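Local structure of leucine-rich-repeat protein (Methanosarcina barkeri, 4WNR) at residues V42-V47 and I90-W95; K37-V42 and S210-K215. The protein binds GDP and magnesium through its Roc G-protein domain and, as part of a longer Roco protein, is probably a serine/threonine-protein kinase. One frame throughout, in Å; residues are numbered along the deposited sequence.

Overall arrangement
Both interactions use strand 36-47, and they share Val42. Interaction 2 uses the beginning of that strand, where helix 209-220 of the COR-A region meets residues 37-42. Interaction 1 follows directly and pairs residues 42-47 with strand 88-96 inside the Roc domain. Their centres are about 16 Å apart. Along the chain, interaction 1 is nested within the loop closed by interaction 2. The two also touch, for Lys91 and Asn93 of strand 88-96 lie against Glu41. Strand 36-47, interrupted around Leu39 and Asn40, thus runs from the Roc-COR junction to the nucleotide end of the G domain, where GDP and a magnesium ion are bound.

Interaction 1: residues V42-V47 and I90-W95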
ATOM      1  N   VAL A  42       7.007   8.308  -5.964  1.00 77.01           N
ATOM      2  CA  VAL A  42       7.281   7.256  -4.984  1.00 75.27           C
ATOM      3  C   VAL A  42       6.049   7.028  -4.120  1.00 73.64           C
ATOM      4  O   VAL A  42       5.356   7.979  -3.753  1.00 74.06           O
ATOM      5  CB  VAL A  42       8.448   7.626  -4.041  1.00 76.01           C
ATOM      6  CG1 VAL A  42       8.932   6.398  -3.282  1.00 76.04           C
ATOM      7  CG2 VAL A  42       9.602   8.253  -4.807  1.00 77.66           C
ATOM      8  N   LYS A  43       5.786   5.766  -3.798  1.00 72.05           N
ATOM      9  CA  LYS A  43       4.760   5.418  -2.821  1.00 70.94           C
ATOM     10  C   LYS A  43       5.401   5.352  -1.438  1.00 68.24           C
ATOM     11  O   LYS A  43       6.394   4.651  -1.245  1.00 67.01           O
ATOM     12  CB  LYS A  43       4.102   4.079  -3.164  1.00 72.03           C
ATOM     13  CG  LYS A  43       2.914   3.741  -2.274  1.00 72.58           C
ATOM     14  CD  LYS A  43       2.074   2.601  -2.831  1.00 72.83           C
ATOM     15  CE  LYS A  43       2.780   1.265  -2.697  1.00 72.99           C
ATOM     16  NZ  LYS A  43       1.968   0.150  -3.258  1.00 73.17           N
ATOM     17  N   VAL A  44       4.839   6.097  -0.489  1.00 67.01           N
ATOM     18  CA  VAL A  44       5.319   6.091   0.892  1.00 66.99           C
ATOM     19  C   VAL A  44       4.307   5.353   1.763  1.00 66.38           C
ATOM     20  O   VAL A  44       3.129   5.713   1.801  1.00 66.63           O
ATOM     21  CB  VAL A  44       5.549   7.520   1.427  1.00 66.64           C
ATOM     22  CG1 VAL A  44       5.983   7.491   2.886  1.00 66.02           C
ATOM     23  CG2 VAL A  44       6.600   8.233   0.592  1.00 66.45           C
ATOM     24  N   LEU A  45       4.779   4.328   2.466  1.00 65.27           N
ATOM     25  CA  LEU A  45       3.912   3.449   3.248  1.00 64.65           C
ATOM     26  C   LEU A  45       4.090   3.671   4.747  1.00 63.63           C
ATOM     27  O   LEU A  45       5.131   3.327   5.311  1.00 62.07           O
ATOM     28  CB  LEU A  45       4.205   1.988   2.899  1.00 65.82           C
ATOM     29  CG  LEU A  45       3.835   1.581   1.467  1.00 66.86           C
ATOM     30  CD1 LEU A  45       4.666   0.401   0.996  1.00 67.22           C
ATOM     31  CD2 LEU A  45       2.349   1.267   1.358  1.00 67.27           C
ATOM     32  N   LEU A  46       3.072   4.252   5.380  1.00 63.49           N
ATOM     33  CA  LEU A  46       3.043   4.409   6.834  1.00 63.25           C
ATOM     34  C   LEU A  46       2.675   3.063   7.451  1.00 62.67           C
ATOM     35  O   LEU A  46       1.558   2.585   7.280  1.00 63.42           O
ATOM     36  CB  LEU A  46       2.023   5.477   7.257  1.00 64.33           C
ATOM     37  CG  LEU A  46       2.358   6.967   7.091  1.00 64.15           C
ATOM     38  CD1 LEU A  46       3.511   7.378   7.994  1.00 63.97           C
ATOM     39  CD2 LEU A  46       2.655   7.320   5.642  1.00 64.59           C
ATOM     40  N   VAL A  47       3.622   2.443   8.148  1.00 62.43           N
ATOM     41  CA  VAL A  47       3.389   1.136   8.773  1.00 62.73           C
ATOM     42  C   VAL A  47       3.777   1.139  10.249  1.00 63.24           C
ATOM     43  O   VAL A  47       4.555   1.978  10.702  1.00 62.01           O
ATOM     44  CB  VAL A  47       4.123  -0.004   8.035  1.00 63.06           C
ATOM     45  CG1 VAL A  47       3.527  -0.201   6.649  1.00 63.03           C
ATOM     46  CG2 VAL A  47       5.619   0.263   7.942  1.00 63.55           C
ATOM     47  N   ILE A  90       8.886  16.914  -7.381  1.00 93.47           N
ATOM     48  CA  ILE A  90       8.767  15.615  -6.715  1.00 89.82           C
ATOM     49  C   ILE A  90       7.308  15.350  -6.349  1.00 87.28           C
ATOM     50  O   ILE A  90       6.614  16.238  -5.853  1.00 85.99           O
ATOM     51  CB  ILE A  90       9.633  15.529  -5.439  1.00 89.69           C
ATOM     52  CG1 ILE A  90      11.087  15.936  -5.726  1.00 89.83           C
ATOM     53  CG2 ILE A  90       9.571  14.130  -4.839  1.00 89.30           C
ATOM     54  CD1 ILE A  90      11.792  15.109  -6.783  1.00 89.89           C
ATOM     55  N   LYS A  91       6.863  14.121  -6.598  1.00 84.97           N
ATOM     56  CA  LYS A  91       5.487  13.702  -6.320  1.00 83.20           C
ATOM     57  C   LYS A  91       5.487  12.487  -5.388  1.00 80.45           C
ATOM     58  O   LYS A  91       6.182  11.504  -5.640  1.00 78.27           O
ATOM     59  CB  LYS A  91       4.763  13.380  -7.627  1.00 83.29           C
ATOM     60  CG  LYS A  91       4.517  14.600  -8.507  1.00 84.87           C
ATOM     61  CD  LYS A  91       4.518  14.260  -9.992  1.00 86.50           C
ATOM     62  CE  LYS A  91       3.243  13.557 -10.427  1.00 86.70           C
ATOM     63  NZ  LYS A  91       2.114  14.506 -10.630  1.00 87.62           N
ATOM     64  N   VAL A  92       4.708  12.569  -4.312  1.00 78.50           N
ATOM     65  CA  VAL A  92       4.695  11.537  -3.275  1.00 76.77           C
ATOM     66  C   VAL A  92       3.274  11.050  -3.008  1.00 74.73           C
ATOM     67  O   VAL A  92       2.345  11.849  -2.903  1.00 73.67           O
ATOM     68  CB  VAL A  92       5.301  12.064  -1.957  1.00 77.02           C
ATOM     69  CG1 VAL A  92       5.299  10.983  -0.885  1.00 77.47           C
ATOM     70  CG2 VAL A  92       6.718  12.568  -2.186  1.00 76.54           C
ATOM     71  N   ASN A  93       3.125   9.733  -2.891  1.00 73.84           N
ATOM     72  CA  ASN A  93       1.843   9.108  -2.564  1.00 73.10           C
ATOM     73  C   ASN A  93       1.895   8.442  -1.188  1.00 70.90           C
ATOM     74  O   ASN A  93       2.436   7.343  -1.044  1.00 69.19           O
ATOM     75  CB  ASN A  93       1.472   8.080  -3.633  1.00 74.07           C
ATOM     76  CG  ASN A  93       1.343   8.696  -5.016  1.00 74.65           C
ATOM     77  OD1 ASN A  93       0.853   9.815  -5.167  1.00 75.20           O
ATOM     78  ND2 ASN A  93       1.778   7.962  -6.036  1.00 74.94           N
ATOM     79  N   PHE A  94       1.344   9.117  -0.182  1.00 69.64           N
ATOM     80  CA  PHE A  94       1.306   8.582   1.180  1.00 68.78           C
ATOM     81  C   PHE A  94       0.154   7.599   1.336  1.00 67.05           C
ATOM     82  O   PHE A  94      -0.994   7.940   1.053  1.00 64.31           O
ATOM     83  CB  PHE A  94       1.152   9.704   2.209  1.00 68.53           C
ATOM     84  CG  PHE A  94       2.407  10.499   2.441  1.00 67.31           C
ATOM     85  CD1 PHE A  94       3.480   9.946   3.126  1.00 66.36           C
ATOM     86  CD2 PHE A  94       2.507  11.808   1.994  1.00 67.35           C
ATOM     87  CE1 PHE A  94       4.632  10.681   3.348  1.00 66.85           C
ATOM     88  CE2 PHE A  94       3.656  12.546   2.213  1.00 66.73           C
ATOM     89  CZ  PHE A  94       4.720  11.983   2.891  1.00 66.66           C
ATOM     90  N   TRP A  95       0.470   6.388   1.788  1.00 67.35           N
ATOM     91  CA  TRP A  95      -0.534   5.363   2.075  1.00 67.23           C
ATOM     92  C   TRP A  95      -0.671   5.166   3.583  1.00 66.84           C
ATOM     93  O   TRP A  95       0.294   4.808   4.262  1.00 65.70           O
ATOM     94  CB  TRP A  95      -0.155   4.042   1.404  1.00 67.51           C
ATOM     95  CG  TRP A  95      -0.534   3.982  -0.046  1.00 67.68           C
ATOM     96  CD1 TRP A  95      -0.092   4.799  -1.040  1.00 67.27           C
ATOM     97  CD2 TRP A  95      -1.433   3.052  -0.659  1.00 67.76           C
ATOM     98  NE1 TRP A  95      -0.657   4.438  -2.239  1.00 67.71           N
ATOM     99  CE2 TRP A  95      -1.485   3.369  -2.034  1.00 67.93           C
ATOM    100  CE3 TRP A  95      -2.200   1.982  -0.182  1.00 67.57           C
ATOM    101  CZ2 TRP A  95      -2.274   2.654  -2.939  1.00 68.52           C
ATOM    102  CZ3 TRP A  95      -2.984   1.271  -1.081  1.00 68.22           C
ATOM    103  CH2 TRP A  95      -3.015   1.612  -2.444  1.00 69.03           C
TER
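Lys43 lies across the indole of Trp95. Its CD rests over one face, 3.6 Å from the centroid of the five-membered ring, a CH-pi contact. CG, set anti to the backbone N (chi1 -173°), comes down near Trp95 CD1. The chain bends at chi3, and NZ stands above the six-membered ring, 5.0 Å from its centroid, at most a weak attraction; its main partner is Phe110 O. Beside this pair, Leu45 CD2 packs on Trp95 CB at 3.7 Å.

The side chains of Val42, Val44, Val92 and Phe94 form an apolar group on the opposite face of these two strands. Val44 splits its two methyls between partners. CG1 meets the Phe94 ring at CD1 and CE1, while CG2 meets Val92 CG1 at 3.4 Å. Val92 CG1 also sits over one face of the Phe94 ring. Leu46 CD2 adds a contact to Phe94 CD1 at 3.7 Å.

Parallel backbone bonds set this register. Val42 O accepts from Asn93 N, and Val44 N gives to Asn93 O. Val44 O takes Trp95 N at 2.7 Å, with the donor almost in line with the carbonyl. Leu46 N closes the run on Trp95 O, while Val42 N to Lys91 O is weak.

Phe110 also meets the Trp95 ring. Asn93 ND2 bonds Leu256 O. Leu46 reaches toward the P-loop, its side chain about 4 Å from that of Lys54, a GDP-binding residue. This is the P-loop NTPase core, with the strand leading into the nucleotide loop. On its other edge, strand 36-47 pairs with strand 116-121, while strand 77-85 runs antiparallel to strand 88-96. Leu197 of helix 186-198 covers the face of Val42, Val44 and Val92.

Interaction 2: residues K37-V42 and S210-K215; sequences KPLNEV and SWFEVK
Glu41 and Lys215 meet from opposite directions in a salt bridge, with Lys215 NZ 2.9 Å from Glu41 OE2. The ammonium group comes from above the carboxylate plane, about 50° out of it. Lys215 runs extended until chi4 (-74°), where the bend brings NZ to OE2 and leaves CE close to both carboxylate oxygens. NZ has a second salt bridge, to Glu219 OE2, so the lysine sits between two acids and would probably keep its positive charge. An alanine at Glu41 would remove the carboxylate and would probably leave Lys215 to Glu219 alone, with this tie between strand and helix lost.

The rest is packing on Phe212, by both backbone and side chains. Its ring reaches the backbone of residues 37-39. Pro38 O lies 3.5 Å from Phe212 CZ, and Lys37 O is in the ring plane at the edge, 3.8 Å from Phe212 CE2. Leu39 CA also approaches the ring edge. Looser side-chain contacts are made at the ring atoms: Leu39 CD1 lies 4.1 Å from Phe212 CE1, and Lys37 CB is near Phe212 CE2.

The contact joins the Roc domain to the first helix of the COR-A region. Strand 206-208, just before that helix, pairs antiparallel with strand 36-47 through Lys37 with Trp207. The Trp207 side chain touches Leu39, Phe212 and Lys215. Helix 243-256 packs nearby, with Leu256 against Glu41 and Leu253 against Lys215, while strand 88-96 borders Glu41 through Lys91 and Asn93.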
ATOM      1  N   LYS A  37      10.556  12.049 -20.369  1.00110.34           N
ATOM      2  CA  LYS A  37      10.552  12.813 -19.117  1.00109.57           C
ATOM      3  C   LYS A  37      10.816  11.892 -17.920  1.00106.86           C
ATOM      4  O   LYS A  37      10.571  10.686 -18.001  1.00105.05           O
ATOM      5  CB  LYS A  37       9.215  13.542 -18.927  1.00110.97           C
ATOM      6  CG  LYS A  37       9.077  14.835 -19.717  1.00112.32           C
ATOM      7  CD  LYS A  37       8.750  14.586 -21.180  1.00113.74           C
ATOM      8  CE  LYS A  37       8.457  15.891 -21.906  1.00114.61           C
ATOM      9  NZ  LYS A  37       8.018  15.669 -23.313  1.00114.74           N
ATOM     10  N   PRO A  38      11.314  12.458 -16.804  1.00104.17           N
ATOM     11  CA  PRO A  38      11.556  11.661 -15.601  1.00102.37           C
ATOM     12  C   PRO A  38      10.264  11.332 -14.849  1.00100.09           C
ATOM     13  O   PRO A  38       9.293  12.093 -14.918  1.00 97.16           O
ATOM     14  CB  PRO A  38      12.457  12.567 -14.759  1.00103.03           C
ATOM     15  CG  PRO A  38      12.080  13.947 -15.164  1.00103.26           C
ATOM     16  CD  PRO A  38      11.690  13.871 -16.612  1.00103.73           C
ATOM     17  N   LEU A  39      10.269  10.208 -14.136  1.00 97.22           N
ATOM     18  CA  LEU A  39       9.083   9.736 -13.414  1.00 94.48           C
ATOM     19  C   LEU A  39       8.833  10.572 -12.159  1.00 91.63           C
ATOM     20  O   LEU A  39       7.783  11.205 -12.025  1.00 91.09           O
ATOM     21  CB  LEU A  39       9.233   8.252 -13.049  1.00 93.43           C
ATOM     22  CG  LEU A  39       8.108   7.590 -12.242  1.00 92.02           C
ATOM     23  CD1 LEU A  39       6.737   7.847 -12.853  1.00 92.54           C
ATOM     24  CD2 LEU A  39       8.364   6.096 -12.126  1.00 90.87           C
ATOM     25  N   ASN A  40       9.807  10.565 -11.251  1.00 88.98           N
ATOM     26  CA  ASN A  40       9.749  11.346 -10.010  1.00 86.94           C
ATOM     27  C   ASN A  40       8.491  11.096  -9.175  1.00 84.24           C
ATOM     28  O   ASN A  40       7.834  12.038  -8.723  1.00 84.42           O
ATOM     29  CB  ASN A  40       9.900  12.846 -10.306  1.00 87.95           C
ATOM     30  CG  ASN A  40      11.169  13.178 -11.077  1.00 88.75           C
ATOM     31  OD1 ASN A  40      11.159  14.048 -11.947  1.00 91.13           O
ATOM     32  ND2 ASN A  40      12.270  12.497 -10.760  1.00 87.72           N
ATOM     33  N   GLU A  41       8.163   9.822  -8.981  1.00 81.37           N
ATOM     34  CA  GLU A  41       7.053   9.420  -8.113  1.00 79.19           C
ATOM     35  C   GLU A  41       7.453   8.256  -7.218  1.00 78.53           C
ATOM     36  O   GLU A  41       8.146   7.337  -7.656  1.00 78.22           O
ATOM     37  CB  GLU A  41       5.813   9.035  -8.925  1.00 78.37           C
ATOM     38  CG  GLU A  41       4.739  10.111  -8.972  1.00 78.96           C
ATOM     39  CD  GLU A  41       3.364   9.574  -9.330  1.00 79.46           C
ATOM     40  OE1 GLU A  41       3.146   8.350  -9.240  1.00 80.51           O
ATOM     41  OE2 GLU A  41       2.487  10.386  -9.695  1.00 81.14           O
ATOM     42  N   VAL A  42       7.007   8.308  -5.964  1.00 77.01           N
ATOM     43  CA  VAL A  42       7.281   7.256  -4.984  1.00 75.27           C
ATOM     44  C   VAL A  42       6.049   7.028  -4.120  1.00 73.64           C
ATOM     45  O   VAL A  42       5.356   7.979  -3.753  1.00 74.06           O
ATOM     46  CB  VAL A  42       8.448   7.626  -4.041  1.00 76.01           C
ATOM     47  CG1 VAL A  42       8.932   6.398  -3.282  1.00 76.04           C
ATOM     48  CG2 VAL A  42       9.602   8.253  -4.807  1.00 77.66           C
ATOM     49  N   SER A 210       3.886   8.121 -23.690  1.00 93.03           N
ATOM     50  CA  SER A 210       2.756   7.187 -23.723  1.00 93.27           C
ATOM     51  C   SER A 210       2.507   6.513 -22.369  1.00 92.20           C
ATOM     52  O   SER A 210       1.361   6.261 -22.000  1.00 91.03           O
ATOM     53  CB  SER A 210       2.979   6.121 -24.800  1.00 94.04           C
ATOM     54  OG  SER A 210       4.239   5.490 -24.640  1.00 94.54           O
ATOM     55  N   TRP A 211       3.583   6.234 -21.637  1.00 90.62           N
ATOM     56  CA  TRP A 211       3.491   5.589 -20.324  1.00 87.87           C
ATOM     57  C   TRP A 211       2.804   6.495 -19.296  1.00 88.32           C
ATOM     58  O   TRP A 211       2.052   6.014 -18.447  1.00 88.73           O
ATOM     59  CB  TRP A 211       4.884   5.174 -19.832  1.00 86.82           C
ATOM     60  CG  TRP A 211       5.469   3.990 -20.567  1.00 85.53           C
ATOM     61  CD1 TRP A 211       5.250   3.639 -21.868  1.00 85.33           C
ATOM     62  CD2 TRP A 211       6.387   3.021 -20.043  1.00 84.86           C
ATOM     63  NE1 TRP A 211       5.962   2.508 -22.183  1.00 85.34           N
ATOM     64  CE2 TRP A 211       6.671   2.109 -21.081  1.00 84.63           C
ATOM     65  CE3 TRP A 211       6.995   2.834 -18.795  1.00 85.25           C
ATOM     66  CZ2 TRP A 211       7.535   1.024 -20.911  1.00 83.75           C
ATOM     67  CZ3 TRP A 211       7.855   1.754 -18.628  1.00 84.41           C
ATOM     68  CH2 TRP A 211       8.117   0.864 -19.681  1.00 83.72           C
ATOM     69  N   PHE A 212       3.062   7.799 -19.380  1.00 88.55           N
ATOM     70  CA  PHE A 212       2.381   8.787 -18.534  1.00 87.84           C
ATOM     71  C   PHE A 212       0.905   8.926 -18.898  1.00 88.97           C
ATOM     72  O   PHE A 212       0.067   9.152 -18.026  1.00 89.18           O
ATOM     73  CB  PHE A 212       3.057  10.158 -18.640  1.00 87.00           C
ATOM     74  CG  PHE A 212       4.390  10.235 -17.953  1.00 86.51           C
ATOM     75  CD1 PHE A 212       4.471  10.242 -16.568  1.00 86.97           C
ATOM     76  CD2 PHE A 212       5.563  10.313 -18.690  1.00 86.40           C
ATOM     77  CE1 PHE A 212       5.698  10.315 -15.930  1.00 87.00           C
ATOM     78  CE2 PHE A 212       6.793  10.389 -18.059  1.00 86.50           C
ATOM     79  CZ  PHE A 212       6.861  10.389 -16.677  1.00 87.11           C
ATOM     80  N   GLU A 213       0.597   8.811 -20.189  1.00 90.97           N
ATOM     81  CA  GLU A 213      -0.788   8.894 -20.665  1.00 92.84           C
ATOM     82  C   GLU A 213      -1.612   7.694 -20.193  1.00 90.64           C
ATOM     83  O   GLU A 213      -2.772   7.849 -19.811  1.00 88.49           O
ATOM     84  CB  GLU A 213      -0.833   9.010 -22.194  1.00 95.16           C
ATOM     85  CG  GLU A 213      -0.315  10.339 -22.732  1.00 97.23           C
ATOM     86  CD  GLU A 213      -1.223  11.515 -22.401  1.00 99.35           C
ATOM     87  OE1 GLU A 213      -2.447  11.414 -22.635  1.00100.93           O
ATOM     88  OE2 GLU A 213      -0.710  12.546 -21.915  1.00 99.86           O
ATOM     89  N   VAL A 214      -1.007   6.507 -20.216  1.00 89.32           N
ATOM     90  CA  VAL A 214      -1.633   5.305 -19.660  1.00 88.65           C
ATOM     91  C   VAL A 214      -1.841   5.472 -18.153  1.00 87.91           C
ATOM     92  O   VAL A 214      -2.895   5.118 -17.623  1.00 87.39           O
ATOM     93  CB  VAL A 214      -0.787   4.039 -19.933  1.00 88.80           C
ATOM     94  CG1 VAL A 214      -1.311   2.840 -19.150  1.00 89.56           C
ATOM     95  CG2 VAL A 214      -0.776   3.719 -21.420  1.00 88.83           C
ATOM     96  N   LYS A 215      -0.833   6.018 -17.479  1.00 87.22           N
ATOM     97  CA  LYS A 215      -0.882   6.241 -16.034  1.00 86.56           C
ATOM     98  C   LYS A 215      -2.012   7.197 -15.655  1.00 87.66           C
ATOM     99  O   LYS A 215      -2.852   6.868 -14.817  1.00 88.12           O
ATOM    100  CB  LYS A 215       0.463   6.785 -15.537  1.00 86.27           C
ATOM    101  CG  LYS A 215       0.522   7.078 -14.045  1.00 86.41           C
ATOM    102  CD  LYS A 215       1.924   7.489 -13.620  1.00 86.17           C
ATOM    103  CE  LYS A 215       1.926   8.149 -12.251  1.00 86.25           C
ATOM    104  NZ  LYS A 215       1.380   9.535 -12.286  1.00 86.81           N
TER